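Local coordinates for protein esterase (Rhizomucor miehei CAU432, PDB 4WY8) that hydrolyses carboxylic esters as a fungal carboxylesterase built on the alpha/beta hydrolase fold, at residues 173-178 with 233-238; 291-296 with 304-309; 29-34 with 122-127; 64-69 with 135-140; 269-274 with 281-286. One frame throughout, in Å; residues are numbered along the deposited sequence.

Interaction 1: 173-178 with 233-238; sequences VCIRAK and QSIFAC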
# COMPACT_ATOMS: atom_id res chain seq x y z
N VAL A 173 7.79 -7.29 20.76
CA VAL A 173 9.23 -7.09 20.91
C VAL A 173 9.52 -5.58 20.89
O VAL A 173 10.36 -5.10 21.65
CB VAL A 173 10.04 -7.81 19.82
CG1 VAL A 173 11.39 -7.13 19.61
CG2 VAL A 173 10.22 -9.27 20.18
N CYS A 174 8.82 -4.82 20.04
CA CYS A 174 9.00 -3.36 20.09
C CYS A 174 8.60 -2.75 21.44
O CYS A 174 9.41 -2.00 22.05
CB CYS A 174 8.21 -2.68 18.96
SG CYS A 174 8.98 -2.92 17.35
N ILE A 175 7.40 -3.08 21.94
CA ILE A 175 6.98 -2.55 23.25
C ILE A 175 7.99 -2.94 24.36
O ILE A 175 8.37 -2.12 25.23
CB ILE A 175 5.61 -3.07 23.66
CG1 ILE A 175 4.58 -2.72 22.59
CG2 ILE A 175 5.21 -2.52 25.05
CD1 ILE A 175 3.25 -3.47 22.78
N ARG A 176 8.44 -4.18 24.31
CA ARG A 176 9.39 -4.67 25.29
C ARG A 176 10.74 -3.95 25.24
O ARG A 176 11.28 -3.58 26.28
CB ARG A 176 9.60 -6.17 25.11
CG ARG A 176 10.47 -6.73 26.19
CD ARG A 176 9.70 -6.73 27.52
NE ARG A 176 10.62 -6.79 28.64
CZ ARG A 176 11.25 -7.90 29.04
NH1 ARG A 176 11.04 -9.05 28.41
NH2 ARG A 176 12.07 -7.84 30.07
N ALA A 177 11.29 -3.74 24.05
CA ALA A 177 12.55 -3.03 23.93
C ALA A 177 12.37 -1.59 24.44
O ALA A 177 13.28 -1.03 25.05
CB ALA A 177 13.04 -3.02 22.47
N LYS A 178 11.22 -1.00 24.18
CA LYS A 178 10.95 0.33 24.73
C LYS A 178 11.02 0.32 26.25
O LYS A 178 11.63 1.19 26.86
CB LYS A 178 9.58 0.85 24.29
CG LYS A 178 9.22 2.18 24.98
CD LYS A 178 7.73 2.47 24.96
CE LYS A 178 7.41 3.74 25.74
NZ LYS A 178 5.94 4.04 25.75
N GLN A 233 -4.24 -11.34 29.28
CA GLN A 233 -4.44 -9.92 29.54
C GLN A 233 -3.10 -9.16 29.52
O GLN A 233 -3.07 -7.94 29.49
CB GLN A 233 -5.18 -9.74 30.87
CG GLN A 233 -6.69 -10.10 30.82
CD GLN A 233 -7.59 -8.98 30.27
OE1 GLN A 233 -7.32 -7.79 30.46
NE2 GLN A 233 -8.65 -9.37 29.58
N SER A 234 -1.98 -9.87 29.49
CA SER A 234 -0.70 -9.17 29.32
C SER A 234 -0.62 -8.45 27.96
O SER A 234 -0.99 -9.00 26.94
CB SER A 234 0.46 -10.15 29.43
OG SER A 234 1.65 -9.57 28.91
N ILE A 235 -0.08 -7.23 27.95
CA ILE A 235 0.01 -6.47 26.69
C ILE A 235 1.05 -7.09 25.75
O ILE A 235 1.07 -6.81 24.55
CB ILE A 235 0.31 -4.97 26.95
CG1 ILE A 235 1.68 -4.78 27.59
CG2 ILE A 235 -0.82 -4.31 27.83
CD1 ILE A 235 2.03 -3.29 27.82
N PHE A 236 1.90 -7.95 26.32
CA PHE A 236 2.93 -8.67 25.59
C PHE A 236 2.39 -9.94 24.91
O PHE A 236 3.08 -10.60 24.13
CB PHE A 236 4.08 -9.00 26.55
CG PHE A 236 4.75 -7.77 27.09
CD1 PHE A 236 5.56 -7.00 26.26
CD2 PHE A 236 4.55 -7.36 28.41
CE1 PHE A 236 6.17 -5.85 26.73
CE2 PHE A 236 5.17 -6.20 28.89
CZ PHE A 236 5.97 -5.45 28.04
N ALA A 237 1.12 -10.24 25.20
CA ALA A 237 0.38 -11.27 24.50
C ALA A 237 -0.55 -10.61 23.47
O ALA A 237 -0.53 -10.91 22.27
CB ALA A 237 -0.43 -12.10 25.49
N CYS A 238 -1.34 -9.66 23.97
CA CYS A 238 -2.35 -8.96 23.17
C CYS A 238 -2.06 -7.47 23.26
O CYS A 238 -2.57 -6.78 24.14
CB CYS A 238 -3.76 -9.26 23.67
SG CYS A 238 -4.16 -11.05 23.73

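Interaction 2: 291-296 with 304-309; sequences HGIFNL and SEILDH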
# COMPACT_ATOMS: atom_id res chain seq x y z
N HIS A 291 -5.83 -14.10 4.63
CA HIS A 291 -4.71 -14.42 5.48
C HIS A 291 -3.93 -15.62 4.95
O HIS A 291 -4.52 -16.58 4.44
CB HIS A 291 -5.24 -14.69 6.90
CG HIS A 291 -4.18 -14.67 7.96
ND1 HIS A 291 -4.04 -13.62 8.84
CD2 HIS A 291 -3.26 -15.60 8.33
CE1 HIS A 291 -3.06 -13.89 9.68
NE2 HIS A 291 -2.57 -15.08 9.39
N GLY A 292 -2.61 -15.58 5.09
CA GLY A 292 -1.76 -16.74 4.84
C GLY A 292 -1.00 -16.78 3.52
O GLY A 292 -0.38 -17.80 3.18
N ILE A 293 -0.97 -15.67 2.81
CA ILE A 293 -0.31 -15.69 1.52
C ILE A 293 1.22 -15.73 1.66
O ILE A 293 1.91 -16.04 0.69
CB ILE A 293 -0.75 -14.51 0.64
CG1 ILE A 293 -0.51 -13.17 1.31
CG2 ILE A 293 -2.24 -14.65 0.34
CD1 ILE A 293 -1.04 -12.01 0.45
N PHE A 294 1.75 -15.46 2.85
CA PHE A 294 3.20 -15.43 3.02
C PHE A 294 3.83 -16.67 3.68
O PHE A 294 5.04 -16.68 3.96
CB PHE A 294 3.61 -14.18 3.80
CG PHE A 294 3.35 -12.91 3.05
CD1 PHE A 294 4.08 -12.62 1.90
CD2 PHE A 294 2.37 -12.02 3.47
CE1 PHE A 294 3.84 -11.45 1.19
CE2 PHE A 294 2.12 -10.84 2.76
CZ PHE A 294 2.86 -10.56 1.62
N ASN A 295 3.03 -17.71 3.91
CA ASN A 295 3.56 -18.97 4.46
C ASN A 295 3.34 -20.18 3.56
O ASN A 295 3.13 -21.30 4.05
CB ASN A 295 2.92 -19.26 5.83
CG ASN A 295 1.39 -19.36 5.75
OD1 ASN A 295 0.68 -18.38 5.99
ND2 ASN A 295 0.88 -20.56 5.48
N LEU A 296 3.40 -19.96 2.25
CA LEU A 296 3.14 -21.02 1.28
C LEU A 296 4.35 -21.26 0.37
O LEU A 296 5.34 -20.50 0.40
CB LEU A 296 1.90 -20.68 0.46
CG LEU A 296 0.65 -20.35 1.31
CD1 LEU A 296 -0.51 -19.89 0.43
CD2 LEU A 296 0.21 -21.53 2.20
N SER A 304 3.26 -10.50 -3.99
CA SER A 304 4.43 -9.84 -4.59
C SER A 304 4.30 -8.32 -4.62
O SER A 304 5.29 -7.58 -4.36
CB SER A 304 4.67 -10.38 -6.00
OG SER A 304 5.84 -9.81 -6.57
N GLU A 305 3.10 -7.84 -4.95
CA GLU A 305 2.91 -6.39 -4.90
C GLU A 305 3.18 -5.88 -3.48
O GLU A 305 3.88 -4.89 -3.27
CB GLU A 305 1.50 -5.98 -5.33
CG GLU A 305 1.06 -6.52 -6.69
CD GLU A 305 1.92 -6.05 -7.86
OE1 GLU A 305 2.52 -4.93 -7.82
OE2 GLU A 305 2.00 -6.83 -8.83
N ILE A 306 2.65 -6.61 -2.51
CA ILE A 306 2.79 -6.23 -1.12
C ILE A 306 4.24 -6.20 -0.73
O ILE A 306 4.67 -5.25 -0.07
CB ILE A 306 2.01 -7.19 -0.19
CG1 ILE A 306 0.51 -6.93 -0.30
CG2 ILE A 306 2.43 -7.04 1.28
CD1 ILE A 306 -0.33 -8.05 0.40
N LEU A 307 5.02 -7.18 -1.16
CA LEU A 307 6.47 -7.14 -0.90
C LEU A 307 7.16 -5.93 -1.55
O LEU A 307 8.05 -5.33 -0.95
CB LEU A 307 7.15 -8.43 -1.35
CG LEU A 307 6.89 -9.64 -0.46
CD1 LEU A 307 7.82 -10.73 -0.89
CD2 LEU A 307 7.12 -9.31 1.00
N ASP A 308 6.76 -5.56 -2.77
CA ASP A 308 7.33 -4.36 -3.39
C ASP A 308 7.02 -3.09 -2.55
O ASP A 308 7.86 -2.19 -2.39
CB ASP A 308 6.82 -4.21 -4.82
CG ASP A 308 7.42 -5.25 -5.78
OD1 ASP A 308 8.49 -5.84 -5.46
OD2 ASP A 308 6.80 -5.48 -6.86
N HIS A 309 5.80 -3.05 -2.03
CA HIS A 309 5.38 -1.98 -1.13
C HIS A 309 6.22 -1.92 0.15
O HIS A 309 6.75 -0.85 0.51
CB HIS A 309 3.92 -2.18 -0.79
CG HIS A 309 3.35 -1.10 0.05
ND1 HIS A 309 2.04 -1.10 0.47
CD2 HIS A 309 3.90 0.05 0.52
CE1 HIS A 309 1.80 -0.00 1.17
NE2 HIS A 309 2.91 0.70 1.22

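Interaction 3: 29-34 with 122-127; sequences VVRKAE and LSPEVR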
# COMPACT_ATOMS: atom_id res chain seq x y z
N VAL A 29 2.66 -33.62 14.26
CA VAL A 29 2.07 -34.21 13.06
C VAL A 29 1.70 -33.14 12.04
O VAL A 29 2.02 -33.24 10.85
CB VAL A 29 0.83 -35.07 13.44
CG1 VAL A 29 0.09 -35.56 12.22
CG2 VAL A 29 1.26 -36.24 14.33
N VAL A 30 1.05 -32.08 12.54
CA VAL A 30 0.70 -30.93 11.73
C VAL A 30 1.95 -30.31 11.08
O VAL A 30 1.95 -30.03 9.88
CB VAL A 30 -0.04 -29.87 12.58
CG1 VAL A 30 -0.53 -28.68 11.72
CG2 VAL A 30 -1.22 -30.50 13.29
N ARG A 31 3.01 -30.11 11.86
CA ARG A 31 4.26 -29.55 11.35
C ARG A 31 4.89 -30.41 10.26
O ARG A 31 5.39 -29.87 9.25
CB ARG A 31 5.26 -29.35 12.50
CG ARG A 31 4.77 -28.42 13.61
CD ARG A 31 5.77 -28.34 14.76
NE ARG A 31 5.24 -27.58 15.88
CZ ARG A 31 5.31 -27.95 17.15
NH1 ARG A 31 5.91 -29.09 17.46
NH2 ARG A 31 4.78 -27.20 18.10
N LYS A 32 4.88 -31.73 10.47
CA LYS A 32 5.43 -32.63 9.46
C LYS A 32 4.60 -32.60 8.16
O LYS A 32 5.16 -32.57 7.06
CB LYS A 32 5.54 -34.06 10.01
CG LYS A 32 6.82 -34.29 10.84
CD LYS A 32 6.99 -35.76 11.30
CE LYS A 32 7.40 -36.71 10.16
NZ LYS A 32 8.85 -36.65 9.82
N ALA A 33 3.28 -32.57 8.30
CA ALA A 33 2.40 -32.45 7.13
C ALA A 33 2.63 -31.13 6.38
O ALA A 33 2.64 -31.09 5.15
CB ALA A 33 0.93 -32.54 7.57
N GLU A 34 2.86 -30.06 7.14
CA GLU A 34 3.14 -28.74 6.58
C GLU A 34 4.43 -28.75 5.76
O GLU A 34 4.48 -28.31 4.57
CB GLU A 34 3.22 -27.72 7.72
CG GLU A 34 3.53 -26.31 7.31
CD GLU A 34 3.49 -25.31 8.47
OE1 GLU A 34 4.22 -25.53 9.47
OE2 GLU A 34 2.75 -24.30 8.36
N LEU A 122 8.58 -23.25 19.40
CA LEU A 122 7.15 -23.33 19.11
C LEU A 122 6.36 -23.88 20.30
O LEU A 122 6.90 -24.59 21.15
CB LEU A 122 6.90 -24.18 17.86
CG LEU A 122 7.53 -23.57 16.61
CD1 LEU A 122 7.40 -24.49 15.40
CD2 LEU A 122 6.94 -22.19 16.32
N SER A 123 5.08 -23.52 20.35
CA SER A 123 4.15 -24.04 21.36
C SER A 123 3.46 -25.30 20.82
O SER A 123 3.42 -25.50 19.61
CB SER A 123 3.13 -22.96 21.75
OG SER A 123 3.76 -21.91 22.45
N PRO A 124 2.92 -26.16 21.71
CA PRO A 124 2.83 -26.07 23.17
C PRO A 124 4.08 -26.56 23.90
O PRO A 124 4.03 -26.59 25.12
CB PRO A 124 1.66 -26.99 23.50
CG PRO A 124 1.80 -28.09 22.50
CD PRO A 124 2.29 -27.40 21.22
N GLU A 125 5.12 -27.00 23.20
CA GLU A 125 6.31 -27.47 23.91
C GLU A 125 6.88 -26.37 24.81
O GLU A 125 7.47 -26.66 25.84
CB GLU A 125 7.38 -27.96 22.94
CG GLU A 125 7.04 -29.26 22.23
CD GLU A 125 6.19 -29.03 20.99
OE1 GLU A 125 5.65 -27.90 20.82
OE2 GLU A 125 6.08 -29.96 20.16
N VAL A 126 6.75 -25.11 24.39
CA VAL A 126 6.95 -24.01 25.31
C VAL A 126 5.68 -23.19 25.29
O VAL A 126 4.88 -23.31 24.37
CB VAL A 126 8.20 -23.17 24.95
CG1 VAL A 126 9.46 -24.06 24.88
CG2 VAL A 126 8.00 -22.41 23.63
N ARG A 127 5.47 -22.35 26.30
CA ARG A 127 4.32 -21.47 26.32
C ARG A 127 4.84 -20.04 26.21
O ARG A 127 6.04 -19.79 26.28
CB ARG A 127 3.50 -21.63 27.62
CG ARG A 127 3.17 -23.06 28.03
CD ARG A 127 2.09 -23.67 27.13
NE ARG A 127 1.71 -25.01 27.60
CZ ARG A 127 0.78 -25.77 27.03
NH1 ARG A 127 0.11 -25.33 25.97
NH2 ARG A 127 0.52 -26.97 27.53

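Interaction 4: 64-69 with 135-140; sequences SKIELT and CLDAVV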
# COMPACT_ATOMS: atom_id res chain seq x y z
N SER A 64 22.08 -22.13 26.67
CA SER A 64 20.96 -22.34 25.76
C SER A 64 21.24 -21.62 24.43
O SER A 64 22.10 -20.73 24.35
CB SER A 64 19.64 -21.86 26.38
OG SER A 64 19.67 -20.49 26.70
N LYS A 65 20.54 -22.05 23.39
CA LYS A 65 20.79 -21.53 22.05
C LYS A 65 19.57 -20.93 21.37
O LYS A 65 18.44 -21.37 21.57
CB LYS A 65 21.38 -22.64 21.16
CG LYS A 65 22.75 -23.15 21.58
CD LYS A 65 23.14 -24.40 20.79
CE LYS A 65 24.56 -24.90 21.09
NZ LYS A 65 25.64 -23.87 20.90
N ILE A 66 19.81 -19.85 20.63
CA ILE A 66 18.84 -19.34 19.68
C ILE A 66 19.39 -19.61 18.29
O ILE A 66 20.55 -19.29 17.99
CB ILE A 66 18.56 -17.85 19.90
CG1 ILE A 66 18.03 -17.64 21.32
CG2 ILE A 66 17.50 -17.35 18.94
CD1 ILE A 66 18.01 -16.22 21.75
N GLU A 67 18.59 -20.28 17.47
CA GLU A 67 18.98 -20.53 16.09
C GLU A 67 18.49 -19.45 15.13
O GLU A 67 17.29 -19.19 15.03
CB GLU A 67 18.48 -21.90 15.64
CG GLU A 67 18.88 -23.05 16.58
CD GLU A 67 20.39 -23.13 16.76
OE1 GLU A 67 21.11 -22.97 15.74
OE2 GLU A 67 20.86 -23.36 17.90
N LEU A 68 19.45 -18.85 14.43
CA LEU A 68 19.21 -17.84 13.41
C LEU A 68 19.50 -18.39 12.03
O LEU A 68 20.48 -19.13 11.85
CB LEU A 68 20.11 -16.62 13.66
CG LEU A 68 20.09 -16.04 15.07
CD1 LEU A 68 21.05 -14.86 15.15
CD2 LEU A 68 18.69 -15.63 15.51
N THR A 69 18.64 -18.08 11.07
CA THR A 69 18.91 -18.34 9.65
C THR A 69 19.07 -17.00 8.94
O THR A 69 18.14 -16.20 8.89
CB THR A 69 17.77 -19.18 9.00
OG1 THR A 69 17.55 -20.36 9.79
CG2 THR A 69 18.12 -19.61 7.62
N CYS A 135 13.08 -13.85 20.77
CA CYS A 135 13.10 -12.87 19.68
C CYS A 135 13.75 -11.56 20.11
O CYS A 135 14.55 -10.95 19.35
CB CYS A 135 11.67 -12.60 19.17
SG CYS A 135 10.91 -14.07 18.36
N LEU A 136 13.42 -11.13 21.32
CA LEU A 136 14.02 -9.94 21.89
C LEU A 136 15.51 -10.16 22.02
O LEU A 136 16.30 -9.32 21.60
CB LEU A 136 13.38 -9.61 23.25
CG LEU A 136 14.02 -8.45 24.00
CD1 LEU A 136 13.81 -7.07 23.32
CD2 LEU A 136 13.46 -8.43 25.42
N ASP A 137 15.89 -11.32 22.54
CA ASP A 137 17.32 -11.63 22.65
C ASP A 137 18.03 -11.60 21.29
O ASP A 137 19.20 -11.19 21.20
CB ASP A 137 17.51 -13.01 23.28
CG ASP A 137 17.42 -12.98 24.80
OD1 ASP A 137 17.43 -11.88 25.39
OD2 ASP A 137 17.36 -14.08 25.39
N ALA A 138 17.36 -12.07 20.25
CA ALA A 138 17.93 -12.03 18.90
C ALA A 138 18.13 -10.60 18.38
O ALA A 138 19.18 -10.27 17.83
CB ALA A 138 17.05 -12.80 17.95
N VAL A 139 17.12 -9.75 18.55
CA VAL A 139 17.26 -8.34 18.16
C VAL A 139 18.40 -7.66 18.94
O VAL A 139 19.23 -6.96 18.36
CB VAL A 139 15.95 -7.55 18.40
CG1 VAL A 139 16.17 -6.05 18.14
CG2 VAL A 139 14.82 -8.10 17.52
N VAL A 140 18.44 -7.89 20.25
CA VAL A 140 19.48 -7.33 21.11
C VAL A 140 20.86 -7.79 20.64
O VAL A 140 21.81 -7.00 20.62
CB VAL A 140 19.28 -7.72 22.59
CG1 VAL A 140 20.51 -7.38 23.43
CG2 VAL A 140 18.04 -7.06 23.15

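Interaction 5: 269-274 with 281-286; sequences AYARKL and VTAVRY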
# COMPACT_ATOMS: atom_id res chain seq x y z
N ALA A 269 -7.48 -1.76 14.36
CA ALA A 269 -7.63 -1.06 15.65
C ALA A 269 -6.26 -0.83 16.33
O ALA A 269 -6.05 0.21 16.98
CB ALA A 269 -8.56 -1.83 16.58
N TYR A 270 -5.34 -1.79 16.19
CA TYR A 270 -4.00 -1.59 16.75
C TYR A 270 -3.30 -0.47 16.02
O TYR A 270 -2.59 0.35 16.65
CB TYR A 270 -3.17 -2.87 16.70
CG TYR A 270 -1.81 -2.73 17.37
CD1 TYR A 270 -1.72 -2.49 18.74
CD2 TYR A 270 -0.63 -2.88 16.65
CE1 TYR A 270 -0.49 -2.37 19.38
CE2 TYR A 270 0.62 -2.75 17.29
CZ TYR A 270 0.67 -2.49 18.66
OH TYR A 270 1.88 -2.36 19.33
N ALA A 271 -3.48 -0.40 14.70
CA ALA A 271 -2.92 0.74 13.97
C ALA A 271 -3.51 2.10 14.45
O ALA A 271 -2.77 3.09 14.63
CB ALA A 271 -3.14 0.58 12.49
N ARG A 272 -4.83 2.15 14.63
CA ARG A 272 -5.44 3.38 15.19
C ARG A 272 -4.86 3.76 16.55
O ARG A 272 -4.52 4.91 16.77
CB ARG A 272 -6.95 3.21 15.31
CG ARG A 272 -7.64 3.18 13.99
CD ARG A 272 -9.15 3.29 14.12
NE ARG A 272 -9.75 2.89 12.84
CZ ARG A 272 -10.12 1.65 12.56
NH1 ARG A 272 -9.98 0.70 13.48
NH2 ARG A 272 -10.63 1.36 11.36
N LYS A 273 -4.69 2.79 17.45
CA LYS A 273 -4.03 3.08 18.73
C LYS A 273 -2.60 3.61 18.55
O LYS A 273 -2.16 4.50 19.29
CB LYS A 273 -3.99 1.84 19.63
CG LYS A 273 -5.32 1.50 20.30
CD LYS A 273 -5.09 0.73 21.61
CE LYS A 273 -6.43 0.43 22.31
NZ LYS A 273 -6.21 -0.18 23.66
N LEU A 274 -1.84 3.03 17.61
CA LEU A 274 -0.48 3.52 17.40
C LEU A 274 -0.50 4.97 16.90
O LEU A 274 0.38 5.75 17.26
CB LEU A 274 0.29 2.64 16.41
CG LEU A 274 0.66 1.22 16.85
CD1 LEU A 274 1.36 0.48 15.71
CD2 LEU A 274 1.56 1.28 18.06
N VAL A 281 2.94 6.02 11.64
CA VAL A 281 2.23 4.78 11.32
C VAL A 281 1.63 4.84 9.92
O VAL A 281 0.90 5.78 9.59
CB VAL A 281 1.11 4.50 12.35
CG1 VAL A 281 0.49 3.11 12.13
CG2 VAL A 281 1.66 4.59 13.75
N THR A 282 1.95 3.84 9.10
CA THR A 282 1.31 3.68 7.80
C THR A 282 0.46 2.41 7.89
O THR A 282 0.99 1.35 8.19
CB THR A 282 2.37 3.58 6.66
OG1 THR A 282 3.27 4.69 6.75
CG2 THR A 282 1.72 3.57 5.28
N ALA A 283 -0.85 2.54 7.71
CA ALA A 283 -1.78 1.39 7.85
C ALA A 283 -2.58 1.24 6.58
O ALA A 283 -3.21 2.18 6.10
CB ALA A 283 -2.71 1.57 9.06
N VAL A 284 -2.51 0.05 5.99
CA VAL A 284 -3.15 -0.17 4.70
C VAL A 284 -3.87 -1.50 4.69
O VAL A 284 -3.35 -2.50 5.18
CB VAL A 284 -2.11 -0.12 3.56
CG1 VAL A 284 -1.44 1.22 3.53
CG2 VAL A 284 -1.04 -1.15 3.78
N ARG A 285 -5.07 -1.52 4.15
CA ARG A 285 -5.83 -2.75 3.96
C ARG A 285 -5.76 -3.15 2.49
O ARG A 285 -6.08 -2.34 1.63
CB ARG A 285 -7.28 -2.56 4.39
CG ARG A 285 -8.17 -3.76 4.10
CD ARG A 285 -9.64 -3.38 4.12
NE ARG A 285 -10.08 -2.95 5.45
CZ ARG A 285 -11.35 -2.80 5.80
NH1 ARG A 285 -12.30 -3.05 4.91
NH2 ARG A 285 -11.68 -2.40 7.03
N TYR A 286 -5.30 -4.36 2.19
CA TYR A 286 -5.31 -4.82 0.80
C TYR A 286 -6.61 -5.52 0.49
O TYR A 286 -7.04 -6.41 1.24
CB TYR A 286 -4.13 -5.75 0.52
CG TYR A 286 -2.88 -5.00 0.09
CD1 TYR A 286 -2.11 -4.29 1.02
CD2 TYR A 286 -2.46 -5.01 -1.24
CE1 TYR A 286 -0.97 -3.58 0.62
CE2 TYR A 286 -1.32 -4.33 -1.64
CZ TYR A 286 -0.58 -3.62 -0.71
OH TYR A 286 0.55 -2.96 -1.11

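Interaction 1: 173-178 with 233-238
F236 presses its ring against I175 and R176 in a mainly apolar contact between a loop and helix 165-179 of the alpha/beta hydrolase fold. The loop, between helices 215-225 and 244-247, makes an ST turn here: F236 N donates to S234 OG over 3.1 Å, while S234 O accepts from both A237 N and C238 N. Serine suits the start of such a tight turn, because its short hydroxyl can reach back to the chain and hold the turn at F236. The apolar ring suits the methyl of I175 and the methylenes of R176. I235 CG1 lies 3.9 Å above one face of the F236 ring, offset toward the rim, and I235 CD1 also approaches I175 CG2 at 4.3 Å. I175 CG2 also lies 3.9 Å from F236 CE1. L132 of helix 130-143 also touches F236, and L247 touches I175. R176 serves through its aliphatic stem: CG is anti to the backbone N (chi1 -174°) and the chain bends at chi2, while guanidinium and ring planes stand 71° apart. The rim atom F236 CE1 thus meets R176 CD at 3.7 Å, with R176 N beside it near the ring plane.

Interaction 2: 291-296 with 304-309
F294 points the far end of its ring at I306 and L307 of helix 301-322, and I293 joins it. The contact is apolar between the two segments. F294 CZ meets I306 CG2 at 3.6 Å, with the methyl near the ring plane, so the isoleucine touches an edge. F294 CE1 lies 3.9 Å from L307 CG, the two side chains running past each other in opposite directions. I293 CD1 reaches I306 CD1 at 4.0 Å, crossing it at about a right angle. The chi1 of I293, 57°, puts CG1 between the backbone N and the carbonyl carbon, which folds that carbon over F294, 3.7 Å above one ring face and toward the rim. Phenyl and branched aliphatic side chains suit this buried place, which asks for no polar partner from them.

Polar interactions hold the backbone of the loop. A type I turn runs from G292 to N295; the positive phi of G292 (102°) suits a residue without a side chain. F294 N is hydrogen-bonded to Y192 OH, and F294 O to T103 OG1. Just ahead of the turn, H291 is hydrogen-bonded to D261 and S164 in the geometry of a Ser-His-Asp triad, which probably makes it the catalytic histidine.

The packing thus sets the loop behind H291 against helix 301-322, whose I306 also touches Y286 of strand 281-286 and whose L307 leans on helix 101-111.

Interaction 3: 29-34 with 122-127
R31 reaches out from helix 27-39 to clasp E125 with both terminal nitrogens, an end-on, bidentate salt bridge. R31 NH1 donates to E125 OE2 over 2.8 Å in an almost straight line, 178° at the hydrogen, and R31 NH2 gives to E125 OE1 over 2.9 Å. Both oxygens are met on their syn side. The guanidinium and carboxylate planes stand 35° apart. S123 O lies 2.6 Å from R31 NH2, also near the guanidinium plane. L122 runs alongside the arginine in the opposite sense, L122 CB 3.7 Å from R31 NH2 and L122 CD1 3.8 Å from R31 NE.

Torsions account for the reach: R31 is extended from CG to NE, whereas E125 bends at chi2 (85°). The nearest CA atoms, of R31 and L122, are 10.4 Å apart, a distance that a long arginine can bridge while still offering several N-H groups. Its NE donates to V93 O, which fixes the rotation of the group. The bridge ties helix 27-39 to the loop between strand 114-118 and helix 130-143 of the alpha/beta hydrolase fold. That loop is shaped by a cis peptide before P124, by S123 OG donating to V126 O over 2.6 Å, and by backbone bonds from S123 to W92.

E125 is exposed, so water probably weakens the charge attraction; the paired, directional bonds and the further hold on NE give the guanidinium a defined orientation at this surface.

Interaction 4: 64-69 with 135-140
I66 and D137 meet at about a right angle, the tip of the isoleucine coming in on the aspartate's CB, in helix-on-sheet packing of the alpha/beta hydrolase fold. With CG1 anti to the carbonyl carbon (chi1 -59°) and the chain then extended, I66 CD1 projects from strand 65-73 onto helix 130-143 and stops 3.6 Å from D137 CB. It touches the methylene, the apolar root of the aspartate, while the carboxylate is engaged elsewhere: OD2 forms a salt bridge with R60. D137 suits this border for that reason, offering a carbon to the isoleucine and a carboxylate to R60.

Two residues further along the strand, and pointing to the same side as alternation in a strand demands, L68 approaches A138. Its CD1 continues straight away from CA (chi2 179°), which leaves the other branch, L68 CD2, to meet A138 CB at 4.1 Å. Alanine fits here because the helix comes near: the CA atoms of I66 and A138 are 7.4 Å apart, and a single methyl is enough to meet L68 at this close approach. The axes of the short segments 65-69 and 135-140 pass 9.6 Å from each other at an angle of 65°, so the strand runs steeply across the helix, and within these segments the contact falls on D137 and A138.

Strand 65-73 lies second from one border of the mixed sheet, between strands 51-59 and 114-118. I58 on the first and V118 on the second touch both I66 and L68, and V118 also reaches A138. Elsewhere round helix 130-143, C135 and V139 pack on V173 of helix 165-179.

Interaction 5: 269-274 with 281-286
V281 turns one methyl to each of two helix residues: with chi1 at -172°, CG1 is anti to the backbone N and CG2 anti to the carbonyl carbon. V281 CG2 therefore lies 3.6 Å from L274 CB, and V281 CG1 stands 4.1 Å from A271 O and 4.4 Å from A271 CB. V281 thus meets the CB methylene of L274, while L274 CG, anti to its own carbonyl carbon (chi1 -68°), lies 4.0 Å above one face of the Y270 ring, offset toward the rim.

Next to this pair, A271 CB and A283 CB face each other at 3.6 Å. Small residues on both sides allow the backbones to draw together, the CA atoms of A271 and A283 only 6.3 Å apart. Beta-branched valine suits the strand and offers a methyl each to L274 and A271.

The pieces belong to a beta-alpha-beta unit formed by strand 253-258, helix 264-276 and strand 281-286. The segment axes run nearly antiparallel, 158° between their directions, as the returning strand requires. T282 and V284 point to the other face of the sheet, where W313 and H309 of helix 301-322 pack on them.

Strand 281-286 is outermost within its chain, but V284, R285 and Y286 pair with an antiparallel strand of the second subunit and carry the sheet across the interface. R272 NH2 and R285 NH2 are 5.8 Å apart, like charges probably eased by E259 of the second subunit, bridged to R272, and by E268, bridged to R285.

In the fold
Interactions 1, 4 and 5 form a chain of packing: R176 CG touches L136 CD2 at 3.5 Å, joining 1 to 4, and I175 CD1 lies 3.9 Å from Y270 OH, joining 1 to 5; in both cases the centres are about 17 Å apart. Interaction 5 passes on to interaction 2, where H309 ND1 and Y286 OH are 2.9 Å apart in a probable hydrogen bond, and both contacts touch the second subunit. Interaction 2 contains H291 of the probable catalytic triad. Interaction 3 stands apart at the surface, its nearest atoms about 5 Å from interaction 2. Interactions 4 and 5 reach the same sheet from opposite sides of the chain's centre, about 28 Å between centres.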